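Local coordinates for protein nucleoside hydrolase, putative (Trypanosoma brucei, PDB 3FZ0) that belongs to the nucleoside hydrolase family and binds a calcium ion within a fold built around a mixed beta-sheet, at residues I10-C15 against T138-A143; I37-G42 against Q48-I53; L112-I117 against D149-L154; L142-N147 against G190-Q195; V163-T168 against A284-V289. The protein carries 2 engineered substitutions. All coordinates share one frame; numbering follows the deposited sequence.

Contact 1 (I10-C15 against T138-A143). With CA (calcium ion), chain G.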
# COMPACT_ATOMS: atom_id res chain seq x y z
N ILE B 10 -14.80 -13.05 29.15
CA ILE B 10 -14.84 -11.63 28.86
C ILE B 10 -15.41 -11.58 27.45
O ILE B 10 -14.96 -12.29 26.55
CB ILE B 10 -13.41 -11.03 28.86
CG1 ILE B 10 -12.69 -11.34 30.17
CG2 ILE B 10 -13.46 -9.53 28.57
CD1 ILE B 10 -11.19 -11.13 30.10
N ILE B 11 -16.43 -10.77 27.25
CA ILE B 11 -16.98 -10.65 25.92
C ILE B 11 -16.82 -9.20 25.46
O ILE B 11 -17.32 -8.25 26.09
CB ILE B 11 -18.46 -11.13 25.82
CG1 ILE B 11 -18.55 -12.63 26.11
CG2 ILE B 11 -19.04 -10.83 24.42
CD1 ILE B 11 -19.95 -13.16 26.27
N ASP B 12 -16.07 -9.04 24.39
CA ASP B 12 -15.86 -7.71 23.82
C ASP B 12 -16.76 -7.61 22.63
O ASP B 12 -16.78 -8.50 21.80
CB ASP B 12 -14.40 -7.52 23.44
CG ASP B 12 -14.09 -6.10 23.05
OD1 ASP B 12 -14.20 -5.82 21.84
OD2 ASP B 12 -13.79 -5.25 23.93
N THR B 13 -17.51 -6.52 22.55
CA THR B 13 -18.64 -6.47 21.65
C THR B 13 -19.01 -5.07 21.16
O THR B 13 -18.82 -4.07 21.88
CB THR B 13 -19.92 -7.15 22.30
OG1 THR B 13 -21.04 -7.07 21.41
CG2 THR B 13 -20.30 -6.46 23.60
N ASP B 14 -19.53 -4.99 19.93
CA ASP B 14 -20.10 -3.76 19.43
C ASP B 14 -21.64 -3.74 19.44
O ASP B 14 -22.27 -2.89 18.79
CB ASP B 14 -19.53 -3.38 18.05
CG ASP B 14 -19.97 -4.31 16.92
OD1 ASP B 14 -20.23 -5.51 17.15
OD2 ASP B 14 -20.04 -3.85 15.76
N CYS B 15 -22.24 -4.68 20.16
CA CYS B 15 -23.60 -4.51 20.70
C CYS B 15 -24.72 -4.46 19.68
O CYS B 15 -25.71 -3.74 19.86
CB CYS B 15 -23.65 -3.27 21.60
SG CYS B 15 -22.20 -3.17 22.68
N THR B 138 -10.21 -3.34 18.53
CA THR B 138 -9.51 -2.22 19.11
C THR B 138 -9.16 -2.36 20.60
O THR B 138 -7.99 -2.13 20.97
CB THR B 138 -10.25 -0.91 18.91
OG1 THR B 138 -10.79 -0.87 17.59
CG2 THR B 138 -9.29 0.29 19.15
N ASN B 139 -10.16 -2.67 21.44
CA ASN B 139 -9.92 -2.82 22.87
C ASN B 139 -8.89 -3.91 23.15
O ASN B 139 -7.99 -3.74 23.97
CB ASN B 139 -11.22 -3.11 23.65
CG ASN B 139 -12.21 -1.96 23.60
OD1 ASN B 139 -11.81 -0.79 23.45
ND2 ASN B 139 -13.51 -2.28 23.68
N VAL B 140 -9.04 -5.04 22.49
CA VAL B 140 -8.10 -6.14 22.70
C VAL B 140 -6.65 -5.76 22.35
O VAL B 140 -5.72 -5.98 23.13
CB VAL B 140 -8.54 -7.45 21.98
CG1 VAL B 140 -7.64 -8.59 22.41
CG2 VAL B 140 -10.01 -7.79 22.28
N ALA B 141 -6.46 -5.15 21.18
CA ALA B 141 -5.14 -4.73 20.74
C ALA B 141 -4.55 -3.78 21.73
O ALA B 141 -3.36 -3.88 22.04
CB ALA B 141 -5.22 -4.09 19.38
N LEU B 142 -5.36 -2.85 22.22
CA LEU B 142 -4.91 -1.77 23.10
C LEU B 142 -4.43 -2.39 24.42
O LEU B 142 -3.31 -2.08 24.91
CB LEU B 142 -6.05 -0.80 23.32
CG LEU B 142 -5.90 0.69 23.47
CD1 LEU B 142 -4.80 1.20 22.58
CD2 LEU B 142 -7.21 1.34 23.11
N ALA B 143 -5.24 -3.31 24.97
CA ALA B 143 -4.85 -4.07 26.15
C ALA B 143 -3.57 -4.86 25.91
O ALA B 143 -2.63 -4.80 26.72
CB ALA B 143 -5.96 -4.97 26.59
CA CA G . -20.63 -7.84 16.51
O HOH W 1 -12.09 -4.50 20.89
O HOH W 2 -19.67 -9.13 14.87
O HOH W 3 -19.58 -6.17 14.66
O HOH W 4 -22.41 -7.79 14.84

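Contact 2 (I37-G42 against Q48-I53)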
# COMPACT_ATOMS: atom_id res chain seq x y z
N ILE B 37 -18.30 -7.48 30.26
CA ILE B 37 -18.65 -7.14 28.90
C ILE B 37 -17.95 -5.83 28.60
O ILE B 37 -18.08 -4.84 29.33
CB ILE B 37 -20.18 -7.04 28.70
CG1 ILE B 37 -20.81 -8.45 28.90
CG2 ILE B 37 -20.51 -6.42 27.33
CD1 ILE B 37 -22.36 -8.48 28.90
N THR B 38 -17.13 -5.84 27.55
CA THR B 38 -16.40 -4.65 27.18
C THR B 38 -16.93 -4.19 25.82
O THR B 38 -17.08 -4.98 24.89
CB THR B 38 -14.89 -4.90 27.12
OG1 THR B 38 -14.63 -5.95 26.19
CG2 THR B 38 -14.40 -5.31 28.49
N VAL B 39 -17.25 -2.92 25.74
CA VAL B 39 -17.97 -2.38 24.57
C VAL B 39 -16.98 -1.72 23.62
O VAL B 39 -16.09 -0.97 24.04
CB VAL B 39 -19.09 -1.41 25.04
CG1 VAL B 39 -19.68 -0.64 23.87
CG2 VAL B 39 -20.13 -2.20 25.80
N VAL B 40 -17.14 -1.99 22.33
CA VAL B 40 -16.28 -1.36 21.33
C VAL B 40 -17.16 -0.74 20.26
O VAL B 40 -18.28 -1.20 20.06
CB VAL B 40 -15.23 -2.36 20.77
CG1 VAL B 40 -15.90 -3.48 20.00
CG2 VAL B 40 -14.18 -1.68 19.95
N TRP B 41 -16.67 0.31 19.60
CA TRP B 41 -17.30 0.88 18.39
C TRP B 41 -17.42 -0.21 17.31
O TRP B 41 -16.78 -1.27 17.41
CB TRP B 41 -16.47 2.06 17.88
CG TRP B 41 -15.24 1.62 17.19
CD1 TRP B 41 -14.05 1.26 17.77
CD2 TRP B 41 -15.07 1.45 15.78
NE1 TRP B 41 -13.16 0.88 16.81
CE2 TRP B 41 -13.75 0.99 15.58
CE3 TRP B 41 -15.89 1.67 14.67
CZ2 TRP B 41 -13.23 0.74 14.30
CZ3 TRP B 41 -15.36 1.41 13.39
CH2 TRP B 41 -14.06 0.95 13.22
N GLY B 42 -18.25 0.03 16.29
CA GLY B 42 -18.44 -0.89 15.18
C GLY B 42 -19.75 -0.60 14.46
O GLY B 42 -19.87 0.40 13.71
N GLN B 48 -24.33 4.19 22.41
CA GLN B 48 -25.50 3.44 22.10
C GLN B 48 -25.25 1.99 22.52
O GLN B 48 -26.14 1.35 23.09
CB GLN B 48 -25.80 3.56 20.61
CG GLN B 48 -27.06 2.84 20.17
CD GLN B 48 -28.28 3.37 20.87
OE1 GLN B 48 -28.61 4.54 20.71
NE2 GLN B 48 -28.93 2.54 21.68
N GLY B 49 -24.04 1.48 22.30
CA GLY B 49 -23.71 0.13 22.73
C GLY B 49 -23.98 -0.11 24.21
O GLY B 49 -24.68 -1.09 24.60
N MET B 50 -23.44 0.80 25.04
CA MET B 50 -23.68 0.78 26.46
C MET B 50 -25.18 0.65 26.78
O MET B 50 -25.57 -0.17 27.62
CB MET B 50 -23.09 2.02 27.14
CG MET B 50 -21.57 2.04 27.17
SD MET B 50 -20.80 0.71 28.11
CE MET B 50 -20.98 1.30 29.79
N GLU B 51 -26.00 1.45 26.10
CA GLU B 51 -27.45 1.41 26.31
C GLU B 51 -28.03 0.05 25.93
O GLU B 51 -28.91 -0.49 26.64
CB GLU B 51 -28.15 2.51 25.53
CG GLU B 51 -27.77 3.93 25.99
CD GLU B 51 -28.14 4.24 27.45
OE1 GLU B 51 -29.27 3.91 27.87
OE2 GLU B 51 -27.33 4.85 28.18
N ASN B 52 -27.52 -0.53 24.84
CA ASN B 52 -27.95 -1.88 24.39
C ASN B 52 -27.61 -2.97 25.41
O ASN B 52 -28.51 -3.72 25.81
CB ASN B 52 -27.40 -2.22 23.01
CG ASN B 52 -27.85 -1.26 21.94
OD1 ASN B 52 -28.71 -0.38 22.18
ND2 ASN B 52 -27.30 -1.42 20.74
N ILE B 53 -26.35 -3.03 25.85
CA ILE B 53 -25.94 -3.98 26.88
C ILE B 53 -26.80 -3.82 28.15
O ILE B 53 -27.28 -4.81 28.70
CB ILE B 53 -24.41 -3.89 27.24
CG1 ILE B 53 -23.51 -4.31 26.07
CG2 ILE B 53 -24.06 -4.78 28.44
CD1 ILE B 53 -23.96 -5.58 25.32

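Contact 3 (L112-I117 against D149-L154)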
# COMPACT_ATOMS: atom_id res chain seq x y z
N LEU B 112 -8.42 -1.26 30.05
CA LEU B 112 -7.82 -1.36 31.39
C LEU B 112 -8.56 -2.37 32.23
O LEU B 112 -8.00 -2.94 33.14
CB LEU B 112 -7.74 0.01 32.09
CG LEU B 112 -6.88 1.06 31.35
CD1 LEU B 112 -6.78 2.38 32.09
CD2 LEU B 112 -5.50 0.53 31.04
N GLU B 113 -9.82 -2.61 31.88
CA GLU B 113 -10.63 -3.62 32.53
C GLU B 113 -10.22 -5.05 32.14
O GLU B 113 -10.16 -5.93 33.00
CB GLU B 113 -12.10 -3.38 32.24
CG GLU B 113 -13.03 -4.49 32.77
CD GLU B 113 -13.08 -4.61 34.32
OE1 GLU B 113 -12.56 -3.73 35.07
OE2 GLU B 113 -13.68 -5.60 34.78
N ILE B 114 -9.96 -5.28 30.85
CA ILE B 114 -9.37 -6.55 30.44
C ILE B 114 -8.12 -6.86 31.30
O ILE B 114 -7.99 -7.99 31.80
CB ILE B 114 -9.06 -6.61 28.93
CG1 ILE B 114 -10.35 -6.58 28.12
CG2 ILE B 114 -8.24 -7.85 28.61
CD1 ILE B 114 -10.18 -6.25 26.61
N LEU B 115 -7.24 -5.86 31.48
CA LEU B 115 -5.97 -6.06 32.21
C LEU B 115 -6.23 -6.34 33.68
O LEU B 115 -5.51 -7.12 34.31
CB LEU B 115 -5.02 -4.86 32.03
CG LEU B 115 -4.65 -4.54 30.56
CD1 LEU B 115 -3.61 -3.42 30.52
CD2 LEU B 115 -4.16 -5.78 29.79
N LYS B 116 -7.26 -5.69 34.22
CA LYS B 116 -7.61 -5.86 35.63
C LYS B 116 -8.16 -7.28 35.87
O LYS B 116 -7.72 -7.97 36.79
CB LYS B 116 -8.58 -4.77 36.07
CG LYS B 116 -9.15 -4.97 37.46
CD LYS B 116 -10.13 -3.84 37.80
CE LYS B 116 -11.40 -4.36 38.45
NZ LYS B 116 -11.07 -4.74 39.84
N ILE B 117 -9.09 -7.71 35.03
CA ILE B 117 -9.57 -9.08 35.08
C ILE B 117 -8.46 -10.11 34.93
O ILE B 117 -8.39 -11.06 35.72
CB ILE B 117 -10.69 -9.29 34.04
CG1 ILE B 117 -11.97 -8.63 34.55
CG2 ILE B 117 -10.94 -10.81 33.68
CD1 ILE B 117 -12.78 -8.11 33.41
N ASP B 149 2.09 -9.74 28.58
CA ASP B 149 2.30 -10.92 29.44
C ASP B 149 1.05 -11.51 30.09
O ASP B 149 0.93 -12.73 30.21
CB ASP B 149 3.32 -10.62 30.56
CG ASP B 149 4.77 -10.59 30.06
OD1 ASP B 149 5.04 -11.00 28.91
OD2 ASP B 149 5.65 -10.17 30.83
N LEU B 150 0.13 -10.65 30.53
CA LEU B 150 -1.06 -11.09 31.22
C LEU B 150 -1.95 -11.98 30.37
O LEU B 150 -2.75 -12.75 30.91
CB LEU B 150 -1.86 -9.90 31.76
CG LEU B 150 -1.25 -9.21 32.98
CD1 LEU B 150 -1.92 -7.87 33.19
CD2 LEU B 150 -1.33 -10.11 34.24
N PHE B 151 -1.82 -11.89 29.06
CA PHE B 151 -2.69 -12.64 28.14
C PHE B 151 -2.45 -14.13 28.10
O PHE B 151 -3.26 -14.89 27.59
CB PHE B 151 -2.69 -12.01 26.76
CG PHE B 151 -3.53 -10.78 26.69
CD1 PHE B 151 -3.03 -9.54 27.14
CD2 PHE B 151 -4.84 -10.84 26.22
CE1 PHE B 151 -3.84 -8.39 27.10
CE2 PHE B 151 -5.63 -9.71 26.18
CZ PHE B 151 -5.13 -8.49 26.61
N SER B 152 -1.34 -14.56 28.70
CA SER B 152 -1.04 -15.98 28.80
C SER B 152 -1.94 -16.63 29.87
O SER B 152 -1.99 -17.85 29.97
CB SER B 152 0.44 -16.18 29.13
OG SER B 152 0.65 -15.85 30.48
N LYS B 153 -2.61 -15.81 30.68
CA LYS B 153 -3.53 -16.33 31.69
C LYS B 153 -4.82 -16.89 31.08
O LYS B 153 -5.57 -17.57 31.75
CB LYS B 153 -3.87 -15.28 32.76
CG LYS B 153 -2.71 -14.91 33.70
CD LYS B 153 -3.32 -14.75 35.05
CE LYS B 153 -2.53 -13.91 36.00
NZ LYS B 153 -3.48 -13.48 37.10
N LEU B 154 -5.07 -16.57 29.81
CA LEU B 154 -6.25 -17.06 29.08
C LEU B 154 -5.99 -18.44 28.48
O LEU B 154 -4.90 -18.70 27.94
CB LEU B 154 -6.64 -16.10 27.96
CG LEU B 154 -7.10 -14.71 28.37
CD1 LEU B 154 -7.14 -13.80 27.19
CD2 LEU B 154 -8.45 -14.71 29.02

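Contact 4 (L142-N147 against G190-Q195)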
# COMPACT_ATOMS: atom_id res chain seq x y z
N LEU B 142 -5.36 -2.85 22.22
CA LEU B 142 -4.91 -1.77 23.10
C LEU B 142 -4.43 -2.39 24.42
O LEU B 142 -3.31 -2.08 24.91
CB LEU B 142 -6.05 -0.80 23.32
CG LEU B 142 -5.90 0.69 23.47
CD1 LEU B 142 -4.80 1.20 22.58
CD2 LEU B 142 -7.21 1.34 23.11
N ALA B 143 -5.24 -3.31 24.97
CA ALA B 143 -4.85 -4.07 26.15
C ALA B 143 -3.57 -4.86 25.91
O ALA B 143 -2.63 -4.80 26.72
CB ALA B 143 -5.96 -4.97 26.59
N LEU B 144 -3.52 -5.57 24.78
CA LEU B 144 -2.30 -6.30 24.39
C LEU B 144 -1.01 -5.50 24.37
O LEU B 144 -0.02 -5.98 24.91
CB LEU B 144 -2.48 -7.03 23.07
CG LEU B 144 -3.14 -8.40 23.13
CD1 LEU B 144 -3.64 -8.67 21.74
CD2 LEU B 144 -2.17 -9.51 23.57
N ARG B 145 -1.01 -4.30 23.75
CA ARG B 145 0.23 -3.49 23.71
C ARG B 145 0.62 -2.92 25.09
O ARG B 145 1.79 -2.68 25.33
CB ARG B 145 0.19 -2.38 22.65
CG ARG B 145 -0.35 -2.81 21.29
CD ARG B 145 0.61 -3.69 20.45
NE ARG B 145 1.97 -3.24 20.61
CZ ARG B 145 2.91 -3.93 21.27
NH1 ARG B 145 2.60 -5.12 21.78
NH2 ARG B 145 4.15 -3.41 21.41
N LEU B 146 -0.34 -2.72 25.98
CA LEU B 146 -0.03 -2.21 27.31
C LEU B 146 0.61 -3.23 28.27
O LEU B 146 1.47 -2.86 29.10
CB LEU B 146 -1.28 -1.65 27.99
CG LEU B 146 -1.68 -0.23 27.64
CD1 LEU B 146 -3.05 -0.02 28.23
CD2 LEU B 146 -0.65 0.79 28.19
N ASN B 147 0.15 -4.48 28.20
CA ASN B 147 0.66 -5.51 29.11
C ASN B 147 0.46 -6.85 28.45
O ASN B 147 -0.47 -7.58 28.80
CB ASN B 147 -0.03 -5.43 30.49
CG ASN B 147 0.75 -6.14 31.60
OD1 ASN B 147 1.40 -7.16 31.36
ND2 ASN B 147 0.66 -5.62 32.83
N GLY B 190 -6.22 -6.23 14.33
CA GLY B 190 -6.15 -7.63 13.95
C GLY B 190 -4.73 -8.14 13.81
O GLY B 190 -4.43 -9.28 14.19
N VAL B 191 -3.85 -7.31 13.27
CA VAL B 191 -2.44 -7.65 13.20
C VAL B 191 -1.86 -7.84 14.60
O VAL B 191 -1.11 -8.79 14.83
CB VAL B 191 -1.64 -6.59 12.42
CG1 VAL B 191 -0.15 -6.78 12.64
CG2 VAL B 191 -1.98 -6.68 10.96
N VAL B 192 -2.19 -6.94 15.53
CA VAL B 192 -1.69 -7.00 16.89
C VAL B 192 -2.13 -8.32 17.53
O VAL B 192 -1.32 -9.03 18.16
CB VAL B 192 -2.16 -5.77 17.72
CG1 VAL B 192 -1.89 -5.97 19.22
CG2 VAL B 192 -1.47 -4.49 17.21
N VAL B 193 -3.40 -8.68 17.35
CA VAL B 193 -3.95 -9.90 17.94
C VAL B 193 -3.28 -11.16 17.38
O VAL B 193 -2.81 -11.99 18.16
CB VAL B 193 -5.49 -9.95 17.83
CG1 VAL B 193 -5.98 -11.34 18.11
CG2 VAL B 193 -6.13 -8.94 18.85
N LEU B 194 -3.19 -11.26 16.06
CA LEU B 194 -2.60 -12.43 15.38
C LEU B 194 -1.07 -12.53 15.47
O LEU B 194 -0.54 -13.62 15.45
CB LEU B 194 -3.07 -12.51 13.93
CG LEU B 194 -4.57 -12.73 13.63
CD1 LEU B 194 -4.93 -12.36 12.18
CD2 LEU B 194 -5.04 -14.15 13.89
N GLN B 195 -0.35 -11.41 15.56
CA GLN B 195 1.11 -11.41 15.71
C GLN B 195 1.60 -11.58 17.15
O GLN B 195 2.79 -11.75 17.38
CB GLN B 195 1.72 -10.13 15.16
CG GLN B 195 1.61 -9.96 13.64
CD GLN B 195 2.35 -11.04 12.86
OE1 GLN B 195 1.74 -11.81 12.13
NE2 GLN B 195 3.64 -11.10 13.02

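Contact 5 (V163-T168 against A284-V289)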
# COMPACT_ATOMS: atom_id res chain seq x y z
N VAL B 163 -11.18 -16.39 21.16
CA VAL B 163 -11.98 -16.72 19.98
C VAL B 163 -12.53 -15.42 19.43
O VAL B 163 -13.05 -14.61 20.17
CB VAL B 163 -13.10 -17.68 20.34
CG1 VAL B 163 -13.79 -18.12 19.11
CG2 VAL B 163 -12.55 -18.86 21.09
N ILE B 164 -12.34 -15.20 18.14
CA ILE B 164 -12.75 -13.92 17.52
C ILE B 164 -13.74 -14.09 16.37
O ILE B 164 -13.58 -14.99 15.51
CB ILE B 164 -11.51 -13.08 17.08
CG1 ILE B 164 -10.71 -13.78 15.95
CG2 ILE B 164 -10.63 -12.78 18.30
CD1 ILE B 164 -9.58 -12.94 15.38
N MET B 165 -14.77 -13.27 16.33
CA MET B 165 -15.60 -13.25 15.10
C MET B 165 -15.01 -12.19 14.19
O MET B 165 -15.15 -11.01 14.43
CB MET B 165 -17.10 -13.01 15.38
CG MET B 165 -17.95 -13.36 14.18
SD MET B 165 -17.78 -12.16 12.85
CE MET B 165 -17.64 -13.21 11.40
N ASN B 166 -14.36 -12.66 13.13
CA ASN B 166 -13.38 -11.84 12.38
C ASN B 166 -12.94 -12.48 11.05
O ASN B 166 -12.74 -13.70 10.97
CB ASN B 166 -12.16 -11.55 13.27
CG ASN B 166 -11.21 -10.50 12.66
OD1 ASN B 166 -10.38 -10.82 11.79
ND2 ASN B 166 -11.30 -9.26 13.14
N GLY B 167 -12.82 -11.66 10.01
CA GLY B 167 -12.22 -12.09 8.78
C GLY B 167 -12.98 -13.05 7.90
O GLY B 167 -14.19 -13.30 8.09
N THR B 168 -12.29 -13.56 6.88
CA THR B 168 -12.88 -14.49 5.93
C THR B 168 -11.96 -15.71 5.79
O THR B 168 -10.77 -15.68 6.22
CB THR B 168 -13.02 -13.84 4.54
OG1 THR B 168 -11.72 -13.78 3.94
CG2 THR B 168 -13.60 -12.43 4.66
N ALA B 284 -23.01 -15.37 17.38
CA ALA B 284 -23.50 -16.51 18.16
C ALA B 284 -22.68 -17.75 17.84
O ALA B 284 -22.41 -18.57 18.73
CB ALA B 284 -24.99 -16.77 17.93
N VAL B 285 -22.26 -17.87 16.58
CA VAL B 285 -21.44 -19.00 16.16
C VAL B 285 -20.07 -18.95 16.88
O VAL B 285 -19.53 -19.97 17.34
CB VAL B 285 -21.32 -19.08 14.59
CG1 VAL B 285 -20.44 -20.25 14.13
CG2 VAL B 285 -22.68 -19.22 13.94
N ALA B 286 -19.51 -17.76 17.00
CA ALA B 286 -18.23 -17.59 17.66
C ALA B 286 -18.33 -17.97 19.15
O ALA B 286 -17.50 -18.73 19.66
CB ALA B 286 -17.72 -16.14 17.49
N VAL B 287 -19.34 -17.44 19.86
CA VAL B 287 -19.58 -17.85 21.26
C VAL B 287 -19.73 -19.38 21.38
O VAL B 287 -19.16 -19.98 22.29
CB VAL B 287 -20.78 -17.09 21.94
CG1 VAL B 287 -21.09 -17.68 23.29
CG2 VAL B 287 -20.44 -15.59 22.09
N LEU B 288 -20.45 -20.01 20.46
CA LEU B 288 -20.57 -21.46 20.48
C LEU B 288 -19.21 -22.17 20.35
O LEU B 288 -18.92 -23.15 21.07
CB LEU B 288 -21.51 -21.94 19.38
CG LEU B 288 -21.74 -23.44 19.34
CD1 LEU B 288 -22.69 -23.82 20.43
CD2 LEU B 288 -22.31 -23.79 17.99
N VAL B 289 -18.36 -21.66 19.46
CA VAL B 289 -17.04 -22.25 19.26
C VAL B 289 -16.24 -22.17 20.56
O VAL B 289 -15.55 -23.12 20.91
CB VAL B 289 -16.31 -21.63 18.06
CG1 VAL B 289 -14.82 -21.98 18.06
CG2 VAL B 289 -16.95 -22.12 16.77

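Contact 1 (I10-C15 against T138-A143)
One direct hydrogen bond joins the two segments: the side-chain amide of N139 donates through ND2 to OD2 of D12 over 3.0 Å, with an angle of 164° at the hydrogen. The acceptor lies almost exactly in the N139 amide plane, and OD2 accepts through its syn lone pair, on the side of the other carboxylate oxygen. The two flat groups are nevertheless turned nearly square to each other, 84° apart. With CG of D12 anti to its own nitrogen (chi1 -171°), the carboxylate reaches from the strand to the first turn of helix 138-146. Both groups have stronger partners outside the pair, since D12 OD2 also bonds T38 OG1 and N139 ND2 also bonds V39 O.

A water makes a second link. It donates to D12 OD1 at 2.7 Å and weakly accepts from the backbone N of N139.

The strand end here carries the metal site of the nucleoside hydrolase fold, just beyond the last residues of parallel strand 6-13. D14 OD1 binds the calcium ion at 2.4 Å, together with D19, the carbonyl of L134, D283 and three waters. An ST turn shapes this loop, the N of C15 donating to T13 OG1 at 3.0 Å.

Apolar contact is slight: CG2 of V140 comes within 4.5 Å of D12 CG, over the face of the carboxylate.

Contact 2 (I37-G42 against Q48-I53)
V39 sits between two residues of the helix and touches both through one methyl. Its CG2 lies 3.8 Å from the sulfur SD of M50 and 4.0 Å from CG1 of I53, the valine and isoleucine side chains running past each other in opposite directions. Two residues back along the strand, I37 places CG2 3.9 Å from the same CG1 of I53. The other methyl of V39, CG1, faces the helix backbone at G49, with 4.3 Å to its CA. Here the two backbones come nearest, 6.5 Å between the CA atoms of V39 and G49.

M50 folds back at chi2 and chi3 (-63° and -79°), which brings its sulfur across to CG2 of the valine. This is the first half of a beta-alpha-beta crossover: strand 32-39 leads into helix 46-60, and strand 66-68 takes its place in the sheet. The segments 37-39 and 48-53 run at 153°, nearly antiparallel. F66 packs against I37, M50 and I53, while T13 of strand 6-13 touches I37 and I53.

On the polar side of the helix, Q48 NE2 donates to N52 OD1 at 3.0 Å. ND2 of N52 in turn bonds the carbonyls of C15 and D89.

Contact 3 (L112-I117 against D149-L154)
F151 is swung toward the helix by a chi1 of -77°, and its ring ends against I114 and L115. On the helix side, I114 has chi1 of -66°, which sets its branch methyl CG2 opposite the backbone nitrogen and leaves it pointing at the ring. L115 reaches the same ring with CD2, the methyl that branches off its chain, while CD1 continues the extended line (chi2 -175°).

The contacts are hydrophobic. I114 CG2 lies 3.8 Å from CZ of F151, while L115 CD2 lies 3.8 Å from CE1, so the two methyls meet neighbouring carbons at the far end of the ring. Both come at it obliquely. L150 adds a third touch, against the helix backbone, its CD1 lying 3.8 Å from the carbonyl oxygen of L115 and 4.5 Å from its CB.

Polar bonds shape the short 3-10 turn that presents L150 and F151. The carbonyl oxygen of D149 accepts twice from S152, from its backbone N and from its hydroxyl OG at 3.1 Å, the latter arriving nearly in line with the C=O bond. K153 spans to the end of the helix, where NZ bonds the carbonyls of L118, E119 and A121.

The segment 149-154 follows helix 138-146 and precedes strand 162-165. F151 fills the junction, touching A143 and L144 of that helix, L118 of helix 110-120 and L131 of strand 127-133.

Contact 4 (L142-N147 against G190-Q195)
The flat guanidinium of R145 is carried past V192 while the aliphatic part of its chain does the touching. CD of R145 lies 3.6 Å from CG1 of V192 and 3.9 Å from its CG2, so it rests against both methyls. The guanidinium itself leads to the second subunit, where NH2 makes weak hydrogen bonds with the carbonyls of G72 and P73 of that copy, and L142 of that copy packs on R145.

This is a helix-helix crossing in the alpha/beta fold, between helices 138-146 and 187-195; the axes of segments 142-146 and 190-195 lie 9.8 Å apart and are inclined at 54°. The backbones come nearest at L144 and V192, whose CA atoms lie 7.6 Å apart.

The bend of R145 at chi2 (-74°) brings CD against the valine, and chi3 (-38°) turns the guanidinium away from there. CB of L144 meets CG1 of V192 at 4.0 Å, so that one methyl is shared by L144 and R145. V192 and V193 also pack on A141 and V140 of helix 138-146, while V191 and L194 reach strand 296-306.

L144 and V193 cross at about a right angle, with CD1 of L144 lying 3.8 Å from CG2 of V193.

Contact 5 (V163-T168 against A284-V289)
V289, which meets V163 across the contact, has its backbone N bonded to the carbonyl O of V285 at 3.0 Å, within the regular turns of helix 282-291. On the strand side, the carbonyl of M165 accepts from N182, and the backbones of V163 and M165 pair with A133 of the neighbouring strand. These bonds lie within each element or with its neighbours, while the interface between the two is mostly apolar.

Strand 163-165 and helix 284-289 run nearly antiparallel, at 169°, with their axes only 7.9 Å apart. The closeness is local to A286, whose CA lies 5.7 Å from that of M165. Its methyl is the whole side chain, and CB of A286 meets CB of M165 at 3.8 Å. V163 covers the next turn: its CG1, opposite the backbone nitrogen at chi1 -173°, is 4.1 Å from CG1 of V289 and 3.8 Å from the carbonyl oxygen of A286.

M165 starts toward the helix, but a bend at chi2 (-72°) turns the rest of its chain away from the helix segment. Its side chain lies about 6 Å from the calcium ion and about 4 Å from a bound BTB molecule, nearest atoms in each case, and it touches P282 and D283. D283 is a calcium ligand.

In the fold, strand 162-165 runs between parallel strands 127-133 and 203-206, and F348 of helix 345-356 packs on A284, V285 and L288 of helix 282-291. The contact is thus one of shape and apolar fit, packing the helix that carries a metal ligand directly on the central sheet.

Contacts 1, 2 and 5 lie on the nine-stranded mixed sheet, through strands 6-13, 32-39 and 162-165; contacts 3 and 4 lie among the helices beside it. Contacts 1 and 2 sit on adjacent strands with centres about 10 Å apart and join through D12 and T38. Helix 138-146 belongs to contacts 1 and 4, which share L142 and A143, and A143 also packs on L115 and F151 of contact 3. The segments of contacts 3 and 4 alternate along the chain. Contact 5, whose centre is about 13 Å from that of contact 1, follows it in sequence, yet D14 of contact 1 and D283 beside contact 5 meet at one calcium ion.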